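Local coordinates for protein membrane-bound lytic murein transglycosylase A (Burkholderia pseudomallei, PDB 6QK4) that probably cleaves the beta-1,4 linkage between N-acetylmuramic acid and N-acetylglucosamine in peptidoglycan, forming a 1,6-anhydro bond in the muramic acid residue, at residues A[37-42]-A[269-274]; A[287-292]-A[298-303]; A[318-323]-A[333-338]. All blocks are in the same frame, centred on the assembly; numbering follows the deposited sequence.

The three contacts lie in one region of the chain, with contacts 2 and 3 inside the 3D domain, a family of the double-psi beta-barrel clan. Contact 1 brings a loop near the N-terminus onto this region; its centre is about 7 Å from that of contact 2, and the two meet where Arg271 NH1 donates to Leu302 O at 2.7 Å. Contacts 1 and 3, about 13 Å apart between centres, are joined by Glu270 OE1 and Tyr320 OH at 2.8 Å. Contacts 2 and 3 are about 10 Å apart between centres, and Thr290 OG1 lies 2.9 Å from Asn338 O, where strands 285-291 and 336-346 run side by side.

Contact 1. Residues A[37-42]-A[269-274]; sequences QDDSLI and PERSIA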
loop_
_atom_site.group_PDB
_atom_site.type_symbol
_atom_site.label_atom_id
_atom_site.label_comp_id
_atom_site.label_asym_id
_atom_site.label_seq_id
_atom_site.Cartn_x
_atom_site.Cartn_y
_atom_site.Cartn_z
ATOM N N GLN A 37 21.978 4.658 9.772
ATOM C CA GLN A 37 22.168 6.111 9.709
ATOM C C GLN A 37 21.603 6.743 8.452
ATOM O O GLN A 37 21.464 7.983 8.406
ATOM C CB GLN A 37 23.670 6.430 9.803
ATOM C CG GLN A 37 24.256 5.826 11.041
ATOM C CD GLN A 37 23.849 6.552 12.311
ATOM O OE1 GLN A 37 23.215 7.589 12.289
ATOM N NE2 GLN A 37 24.255 5.999 13.449
ATOM N N ASP A 38 21.279 5.935 7.415
ATOM C CA ASP A 38 20.710 6.453 6.176
ATOM C C ASP A 38 19.223 6.832 6.312
ATOM O O ASP A 38 18.705 7.661 5.528
ATOM C CB ASP A 38 20.904 5.401 5.104
ATOM C CG ASP A 38 22.351 5.197 4.747
ATOM O OD1 ASP A 38 23.040 6.235 4.500
ATOM O OD2 ASP A 38 22.742 3.995 4.637
ATOM N N ASP A 39 18.551 6.303 7.310
ATOM C CA ASP A 39 17.158 6.664 7.532
ATOM C C ASP A 39 17.086 7.957 8.351
ATOM O O ASP A 39 17.656 8.044 9.453
ATOM C CB ASP A 39 16.457 5.509 8.259
ATOM C CG ASP A 39 14.924 5.758 8.416
ATOM O OD1 ASP A 39 14.412 6.781 7.899
ATOM O OD2 ASP A 39 14.264 4.914 9.042
ATOM N N SER A 40 16.419 8.973 7.784
ATOM C CA SER A 40 16.202 10.218 8.508
ATOM C C SER A 40 15.419 10.003 9.775
ATOM O O SER A 40 15.522 10.816 10.712
ATOM C CB SER A 40 15.414 11.192 7.643
ATOM O OG SER A 40 14.075 10.703 7.406
ATOM N N LEU A 41 14.595 8.939 9.808
ATOM C CA LEU A 41 13.617 8.602 10.865
ATOM C C LEU A 41 12.416 9.538 10.871
ATOM O O LEU A 41 11.552 9.384 11.735
ATOM C CB LEU A 41 14.241 8.575 12.291
ATOM C CG LEU A 41 15.276 7.461 12.480
ATOM C CD1 LEU A 41 15.929 7.604 13.851
ATOM C CD2 LEU A 41 14.619 6.062 12.341
ATOM N N ILE A 42 12.291 10.433 9.874
ATOM C CA ILE A 42 11.139 11.338 9.826
ATOM C C ILE A 42 9.868 10.537 9.577
ATOM O O ILE A 42 9.798 9.758 8.626
ATOM C CB ILE A 42 11.289 12.396 8.738
ATOM C CG1 ILE A 42 12.484 13.328 9.044
ATOM C CG2 ILE A 42 9.969 13.203 8.661
ATOM C CD1 ILE A 42 12.902 14.094 7.846
ATOM N N PRO A 269 2.158 6.250 6.016
ATOM C CA PRO A 269 2.889 6.114 4.743
ATOM C C PRO A 269 4.386 5.958 4.960
ATOM O O PRO A 269 4.995 6.720 5.701
ATOM C CB PRO A 269 2.574 7.425 4.008
ATOM C CG PRO A 269 1.116 7.797 4.512
ATOM C CD PRO A 269 1.221 7.391 6.036
ATOM N N GLU A 270 4.988 5.008 4.251
ATOM C CA GLU A 270 6.425 4.674 4.341
ATOM C C GLU A 270 6.923 4.346 5.737
ATOM O O GLU A 270 8.155 4.339 5.970
ATOM C CB GLU A 270 7.269 5.780 3.716
ATOM C CG GLU A 270 6.877 5.967 2.245
ATOM C CD GLU A 270 8.053 6.585 1.418
ATOM O OE1 GLU A 270 9.184 6.001 1.358
ATOM O OE2 GLU A 270 7.796 7.669 0.841
ATOM N N ARG A 271 6.022 3.978 6.673
ATOM C CA ARG A 271 6.472 3.551 7.985
ATOM C C ARG A 271 5.712 2.329 8.458
ATOM O O ARG A 271 5.885 1.945 9.623
ATOM C CB ARG A 271 6.308 4.650 9.054
ATOM C CG ARG A 271 7.225 5.899 8.834
ATOM C CD ARG A 271 8.686 5.494 9.128
ATOM N NE ARG A 271 9.547 6.613 8.746
ATOM C CZ ARG A 271 10.875 6.525 8.729
ATOM N NH1 ARG A 271 11.423 5.372 9.114
ATOM N NH2 ARG A 271 11.639 7.583 8.277
ATOM N N SER A 272 4.818 1.761 7.627
ATOM C CA SER A 272 4.059 0.571 7.975
ATOM C C SER A 272 4.294 -0.465 6.913
ATOM O O SER A 272 4.354 -0.124 5.722
ATOM C CB SER A 272 2.537 0.846 8.013
ATOM O OG SER A 272 2.172 1.710 9.069
ATOM N N ILE A 273 4.465 -1.721 7.314
ATOM C CA ILE A 273 4.531 -2.815 6.353
ATOM C C ILE A 273 3.488 -3.883 6.709
ATOM O O ILE A 273 3.097 -4.067 7.868
ATOM C CB ILE A 273 5.914 -3.477 6.283
ATOM C CG1 ILE A 273 6.406 -3.920 7.686
ATOM C CG2 ILE A 273 6.905 -2.554 5.452
ATOM C CD1 ILE A 273 7.684 -4.830 7.559
ATOM N N ALA A 274 2.985 -4.545 5.659
ATOM C CA ALA A 274 2.280 -5.797 5.823
ATOM C C ALA A 274 3.272 -6.964 5.795
ATOM O O ALA A 274 4.241 -6.964 5.002
ATOM C CB ALA A 274 1.241 -5.955 4.699
#
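Asp39 and Arg271 meet in an end-on, two-pronged salt bridge that fastens the loop 37-42 to the residue just before strand 272-274. On the loop side the motif is an Asx turn followed by an ST turn: Asp39 OD1 accepts from Leu41 N at 2.9 Å, and Ser40 OG from Ile42 N at 3.1 Å. The tight part is the buried ion pair. Carboxylate and guanidinium are only 12° from coplanar; Arg271 NH1 reaches the syn lone pair of Asp39 OD2 at 2.9 Å in an almost straight bond (175°), while NH2 reaches the syn lone pair of OD1, also at 2.9 Å. Leu41 N comes to OD1 from above the carboxylate plane, clear of the arginine, which lets one oxygen serve both the turn and the bridge. Arg271 bends at chi2 (-71°) before running out straight to the carboxylate. Leu302 completes the site: its N-H donates to Asp39 OD2 and its carbonyl accepts from Arg271 NH1, an arrangement that probably stabilises both charges away from water. The Ser40 side of the contact is looser, with OG 4.1 Å from Arg271 NH2 and engaged by its own turn instead. Towards solvent the packing thins further: the Ile42 side chain leads away from Arg271 to lie on Val76 of helix 76-86, and Ile42 takes part chiefly through its backbone. Ile42 O accepts from Arg271 NH2 at 2.9 Å, the donor lying above the carbonyl plane, and more weakly from Arg271 NE at 3.2 Å.

Contact 2. Residues A[287-292]-A[298-303]; sequences FLQTTR and PLNRLV
Phe287 packs across the antiparallel ladder of a beta hairpin made by strands 285-291 and 298-307, in a domain of the double-psi beta-barrel clan. Backbone bonds come first. In the hydrogen-bonded pair Leu288-Arg301, each N-H meets the other residue's O at 2.8 Å; Thr290-Leu299 repeats the pattern, with Thr290 N to Leu299 O at 2.8 Å and Leu299 N to Thr290 O at 2.9 Å. Between these two pairs, the CA-H of Asn300 makes a further contact with Leu288 O.

Side-chain packing occupies both faces. On the face of Phe287, Gln289, Asn300 and Leu302, the aromatic ring leans over the partner strand: with CG anti to the backbone N (chi1 -166°), Phe287 CD1 comes 3.9 Å from Leu302 CB and Phe287 CZ 3.8 Å from Asn300 CB, and Arg301 O sits over one ring face near the rim. On the face of Leu288, Thr290, Leu299 and Arg301, Thr290 CG2 lies alongside Leu299. Beyond the strand end, Arg292 crosses Leu299 at about a right angle, its guanidinium face laid over Leu299 CD1.

Among the polar groups, the Gln289 and Asn300 side chains lie side by side, their amide planes 47° apart. Gln289 NE2 and Asn300 ND2 both donate to Ala13 O. Asn300 OD1, by contrast, is buried without a polar partner in the model and rests 3.2 Å from Gln289 CG.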
loop_
_atom_site.group_PDB
_atom_site.type_symbol
_atom_site.label_atom_id
_atom_site.label_comp_id
_atom_site.label_asym_id
_atom_site.label_seq_id
_atom_site.Cartn_x
_atom_site.Cartn_y
_atom_site.Cartn_z
ATOM N N PHE A 287 13.728 -2.992 10.769
ATOM C CA PHE A 287 14.548 -2.119 9.952
ATOM C C PHE A 287 14.679 -2.789 8.596
ATOM O O PHE A 287 15.106 -3.953 8.524
ATOM C CB PHE A 287 15.929 -1.818 10.572
ATOM C CG PHE A 287 16.577 -0.657 9.842
ATOM C CD1 PHE A 287 16.131 0.632 10.081
ATOM C CD2 PHE A 287 17.485 -0.871 8.811
ATOM C CE1 PHE A 287 16.618 1.691 9.414
ATOM C CE2 PHE A 287 17.991 0.239 8.068
ATOM C CZ PHE A 287 17.521 1.519 8.346
ATOM N N LEU A 288 14.221 -2.088 7.546
ATOM C CA LEU A 288 14.123 -2.622 6.204
ATOM C C LEU A 288 15.208 -1.985 5.332
ATOM O O LEU A 288 15.271 -0.772 5.229
ATOM C CB LEU A 288 12.705 -2.330 5.648
ATOM C CG LEU A 288 12.356 -2.968 4.314
ATOM C CD1 LEU A 288 12.477 -4.494 4.345
ATOM C CD2 LEU A 288 10.903 -2.548 3.903
ATOM N N GLN A 289 16.012 -2.822 4.679
ATOM C CA GLN A 289 17.000 -2.358 3.716
ATOM C C GLN A 289 16.581 -2.896 2.361
ATOM O O GLN A 289 16.468 -4.115 2.198
ATOM C CB GLN A 289 18.370 -2.887 4.117
ATOM C CG GLN A 289 19.467 -2.485 3.052
ATOM C CD GLN A 289 20.833 -2.990 3.486
ATOM O OE1 GLN A 289 20.936 -3.936 4.291
ATOM N NE2 GLN A 289 21.879 -2.361 2.984
ATOM N N THR A 290 16.334 -1.994 1.406
ATOM C CA THR A 290 15.820 -2.407 0.091
ATOM C C THR A 290 16.201 -1.301 -0.929
ATOM O O THR A 290 17.172 -0.565 -0.703
ATOM C CB THR A 290 14.317 -2.774 0.197
ATOM O OG1 THR A 290 13.896 -3.263 -1.076
ATOM C CG2 THR A 290 13.410 -1.551 0.510
ATOM N N THR A 291 15.467 -1.166 -2.031
ATOM C CA THR A 291 15.713 -0.094 -2.994
ATOM C C THR A 291 14.385 0.502 -3.449
ATOM O O THR A 291 13.330 -0.110 -3.299
ATOM C CB THR A 291 16.499 -0.582 -4.249
ATOM O OG1 THR A 291 15.867 -1.760 -4.775
ATOM C CG2 THR A 291 17.934 -0.944 -3.876
ATOM N N ARG A 292 14.474 1.705 -4.067
ATOM C CA ARG A 292 13.267 2.375 -4.567
ATOM C C ARG A 292 12.885 1.830 -5.933
ATOM O O ARG A 292 13.747 1.633 -6.772
ATOM C CB ARG A 292 13.513 3.859 -4.710
ATOM C CG ARG A 292 13.878 4.576 -3.463
ATOM C CD ARG A 292 13.566 6.057 -3.634
ATOM N NE ARG A 292 13.602 6.638 -2.309
ATOM C CZ ARG A 292 12.531 6.961 -1.611
ATOM N NH1 ARG A 292 11.330 6.819 -2.156
ATOM N NH2 ARG A 292 12.674 7.476 -0.398
ATOM N N PRO A 298 19.107 3.108 -2.999
ATOM C CA PRO A 298 18.869 2.486 -1.688
ATOM C C PRO A 298 17.733 3.122 -0.914
ATOM O O PRO A 298 17.590 4.352 -0.875
ATOM C CB PRO A 298 20.169 2.681 -0.923
ATOM C CG PRO A 298 21.220 2.802 -2.075
ATOM C CD PRO A 298 20.531 3.447 -3.216
ATOM N N LEU A 299 16.986 2.253 -0.215
ATOM C CA LEU A 299 15.846 2.641 0.623
ATOM C C LEU A 299 16.035 1.910 1.952
ATOM O O LEU A 299 15.914 0.682 2.014
ATOM C CB LEU A 299 14.519 2.269 -0.052
ATOM C CG LEU A 299 13.266 2.577 0.807
ATOM C CD1 LEU A 299 13.220 4.037 1.130
ATOM C CD2 LEU A 299 12.114 2.235 -0.175
ATOM N N ASN A 300 16.472 2.645 2.973
ATOM C CA ASN A 300 16.716 2.086 4.295
ATOM C C ASN A 300 15.729 2.706 5.270
ATOM O O ASN A 300 15.732 3.926 5.456
ATOM C CB ASN A 300 18.151 2.413 4.738
ATOM C CG ASN A 300 19.182 1.554 3.991
ATOM O OD1 ASN A 300 19.410 0.397 4.345
ATOM N ND2 ASN A 300 19.825 2.137 2.988
ATOM N N ARG A 301 14.833 1.896 5.857
ATOM C CA ARG A 301 13.661 2.526 6.488
ATOM C C ARG A 301 13.270 1.718 7.724
ATOM O O ARG A 301 13.096 0.492 7.610
ATOM C CB ARG A 301 12.400 2.517 5.564
ATOM C CG ARG A 301 11.970 3.800 4.816
ATOM C CD ARG A 301 11.400 4.740 5.736
ATOM N NE ARG A 301 10.694 5.914 5.246
ATOM C CZ ARG A 301 11.197 7.141 5.186
ATOM N NH1 ARG A 301 12.501 7.355 5.385
ATOM N NH2 ARG A 301 10.404 8.151 4.863
ATOM N N LEU A 302 13.121 2.382 8.874
ATOM C CA LEU A 302 12.503 1.763 10.045
ATOM C C LEU A 302 10.999 1.807 9.849
ATOM O O LEU A 302 10.423 2.881 9.665
ATOM C CB LEU A 302 12.891 2.501 11.325
ATOM C CG LEU A 302 12.268 1.904 12.614
ATOM C CD1 LEU A 302 12.702 0.458 12.920
ATOM C CD2 LEU A 302 12.609 2.825 13.762
ATOM N N VAL A 303 10.380 0.630 9.851
ATOM C CA VAL A 303 8.947 0.484 9.636
ATOM C C VAL A 303 8.380 -0.379 10.771
ATOM O O VAL A 303 9.104 -0.955 11.618
ATOM C CB VAL A 303 8.646 -0.153 8.264
ATOM C CG1 VAL A 303 9.292 0.721 7.119
ATOM C CG2 VAL A 303 9.272 -1.561 8.162
#

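Contact 3. Residues A[318-323]-A[333-338]; sequences ADYFWG and GRMKQN
Met335 points its sulfur into the angle between Trp322 and Tyr320, making Met-aromatic contacts with both. The thioether crosses the indole at about a right angle and arrives at the ring's edge: SD is 4.5 Å from the centroid of the five-membered ring of Trp322 and 77° off its normal. In that position it takes the indole N-H, Trp322 NE1 donating to Met335 SD at 3.4 Å in a weak hydrogen bond (151°). Against Tyr320 the approach is oblique, with SD 5.1 Å from the ring centroid and 3.9 Å from Tyr320 CB. Met335 is extended beyond CG (chi2 -166°), which carries SD out to Trp322 NE1 and Tyr320 CB.

The two rings are also set against each other in a T-shaped (edge-to-face) arrangement, the Tyr320 edge on the Trp322 face: Tyr320 CE2 lies 3.6 Å above the Trp322 plane, over the centre. The sulfur, the indole and the phenol pack together in a buried cluster, while Tyr320 OH is hydrogen-bonded to Glu270 OE1, and Glu270 also packs on Trp322.

Helix 326-334 lies between the two segments in the chain, and Met335 sits between that helix and strand 336-346. Strand 101-114 pairs in parallel with 317-324 and antiparallel with 336-346, and its Val103 touches both Tyr320 and Met335; strand 272-274 runs antiparallel to 317-324.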
loop_
_atom_site.group_PDB
_atom_site.type_symbol
_atom_site.label_atom_id
_atom_site.label_comp_id
_atom_site.label_asym_id
_atom_site.label_seq_id
_atom_site.Cartn_x
_atom_site.Cartn_y
_atom_site.Cartn_z
ATOM N N ALA A 318 7.873 -8.554 2.782
ATOM C CA ALA A 318 7.077 -7.431 3.258
ATOM C C ALA A 318 6.326 -6.787 2.095
ATOM O O ALA A 318 6.835 -6.737 0.950
ATOM C CB ALA A 318 7.978 -6.418 3.967
ATOM N N ASP A 319 5.144 -6.220 2.415
ATOM C CA ASP A 319 4.471 -5.264 1.522
ATOM C C ASP A 319 4.645 -3.855 2.113
ATOM O O ASP A 319 4.176 -3.584 3.223
ATOM C CB ASP A 319 2.975 -5.602 1.402
ATOM C CG ASP A 319 2.451 -5.561 -0.028
ATOM O OD1 ASP A 319 3.172 -5.336 -1.014
ATOM O OD2 ASP A 319 1.218 -5.742 -0.204
ATOM N N TYR A 320 5.339 -2.975 1.398
ATOM C CA TYR A 320 5.650 -1.631 1.905
ATOM C C TYR A 320 4.481 -0.679 1.617
ATOM O O TYR A 320 4.094 -0.521 0.445
ATOM C CB TYR A 320 6.921 -1.170 1.180
ATOM C CG TYR A 320 7.566 0.103 1.612
ATOM C CD1 TYR A 320 8.342 0.141 2.767
ATOM C CD2 TYR A 320 7.435 1.239 0.890
ATOM C CE1 TYR A 320 8.962 1.325 3.159
ATOM C CE2 TYR A 320 8.087 2.422 1.227
ATOM C CZ TYR A 320 8.839 2.457 2.377
ATOM O OH TYR A 320 9.452 3.634 2.737
ATOM N N PHE A 321 3.928 -0.047 2.658
ATOM C CA PHE A 321 2.790 0.853 2.444
ATOM C C PHE A 321 3.299 2.202 1.980
ATOM O O PHE A 321 3.891 2.948 2.765
ATOM C CB PHE A 321 1.941 0.982 3.712
ATOM C CG PHE A 321 0.782 1.898 3.547
ATOM C CD1 PHE A 321 -0.212 1.605 2.631
ATOM C CD2 PHE A 321 0.677 3.050 4.306
ATOM C CE1 PHE A 321 -1.309 2.464 2.485
ATOM C CE2 PHE A 321 -0.386 3.902 4.187
ATOM C CZ PHE A 321 -1.429 3.591 3.286
ATOM N N TRP A 322 3.067 2.521 0.694
ATOM C CA TRP A 322 3.522 3.789 0.127
ATOM C C TRP A 322 2.645 4.977 0.481
ATOM O O TRP A 322 3.141 6.110 0.409
ATOM C CB TRP A 322 3.646 3.655 -1.411
ATOM C CG TRP A 322 4.903 3.026 -1.812
ATOM C CD1 TRP A 322 5.100 1.707 -2.142
ATOM C CD2 TRP A 322 6.187 3.651 -1.874
ATOM N NE1 TRP A 322 6.396 1.495 -2.451
ATOM C CE2 TRP A 322 7.102 2.661 -2.287
ATOM C CE3 TRP A 322 6.651 4.947 -1.627
ATOM C CZ2 TRP A 322 8.462 2.925 -2.482
ATOM C CZ3 TRP A 322 8.007 5.202 -1.805
ATOM C CH2 TRP A 322 8.889 4.197 -2.248
ATOM N N GLY A 323 1.393 4.782 0.963
ATOM C CA GLY A 323 0.618 5.955 1.271
ATOM C C GLY A 323 -0.657 6.033 0.426
ATOM O O GLY A 323 -1.115 5.012 -0.112
ATOM N N GLY A 333 3.045 -0.036 -7.537
ATOM C CA GLY A 333 2.901 -0.927 -8.687
ATOM C C GLY A 333 4.205 -1.469 -9.227
ATOM O O GLY A 333 4.248 -2.577 -9.765
ATOM N N ARG A 334 5.273 -0.718 -9.087
ATOM C CA ARG A 334 6.544 -1.122 -9.637
ATOM C C ARG A 334 7.432 -1.789 -8.596
ATOM O O ARG A 334 8.548 -2.167 -8.925
ATOM C CB ARG A 334 7.265 0.095 -10.212
ATOM C CG ARG A 334 6.474 0.857 -11.291
ATOM C CD ARG A 334 6.130 -0.031 -12.490
ATOM N NE ARG A 334 4.674 -0.177 -12.667
ATOM C CZ ARG A 334 4.053 -1.285 -13.095
ATOM N NH1 ARG A 334 4.749 -2.379 -13.395
ATOM N NH2 ARG A 334 2.722 -1.306 -13.212
ATOM N N MET A 335 6.991 -1.916 -7.340
ATOM C CA MET A 335 7.930 -2.339 -6.296
ATOM C C MET A 335 8.016 -3.865 -6.272
ATOM O O MET A 335 7.027 -4.563 -5.988
ATOM C CB MET A 335 7.545 -1.784 -4.903
ATOM C CG MET A 335 8.922 -1.511 -3.978
ATOM S SD MET A 335 8.259 -1.300 -2.433
ATOM C CE MET A 335 9.975 -1.146 -1.737
ATOM N N LYS A 336 9.230 -4.385 -6.496
ATOM C CA LYS A 336 9.456 -5.828 -6.454
ATOM C C LYS A 336 10.955 -5.991 -6.281
ATOM O O LYS A 336 11.702 -6.193 -7.256
ATOM C CB LYS A 336 8.943 -6.512 -7.733
ATOM C CG LYS A 336 8.887 -8.040 -7.600
ATOM C CD LYS A 336 8.319 -8.781 -8.853
ATOM C CE LYS A 336 8.760 -10.263 -8.726
ATOM N NZ LYS A 336 7.844 -11.187 -9.433
ATOM N N GLN A 337 11.415 -5.741 -5.050
ATOM C CA GLN A 337 12.814 -5.436 -4.759
ATOM C C GLN A 337 13.385 -6.439 -3.775
ATOM O O GLN A 337 12.717 -6.826 -2.806
ATOM C CB GLN A 337 12.991 -4.001 -4.135
ATOM C CG GLN A 337 12.102 -2.916 -4.736
ATOM C CD GLN A 337 12.393 -2.683 -6.228
ATOM O OE1 GLN A 337 11.502 -2.825 -7.121
ATOM N NE2 GLN A 337 13.666 -2.368 -6.531
ATOM N N ASN A 338 14.672 -6.776 -3.985
ATOM C CA ASN A 338 15.351 -7.547 -2.940
ATOM C C ASN A 338 15.464 -6.703 -1.678
ATOM O O ASN A 338 15.607 -5.467 -1.740
ATOM C CB ASN A 338 16.758 -7.925 -3.358
ATOM C CG ASN A 338 17.412 -8.886 -2.389
ATOM O OD1 ASN A 338 16.795 -9.889 -1.959
ATOM N ND2 ASN A 338 18.694 -8.561 -2.009
#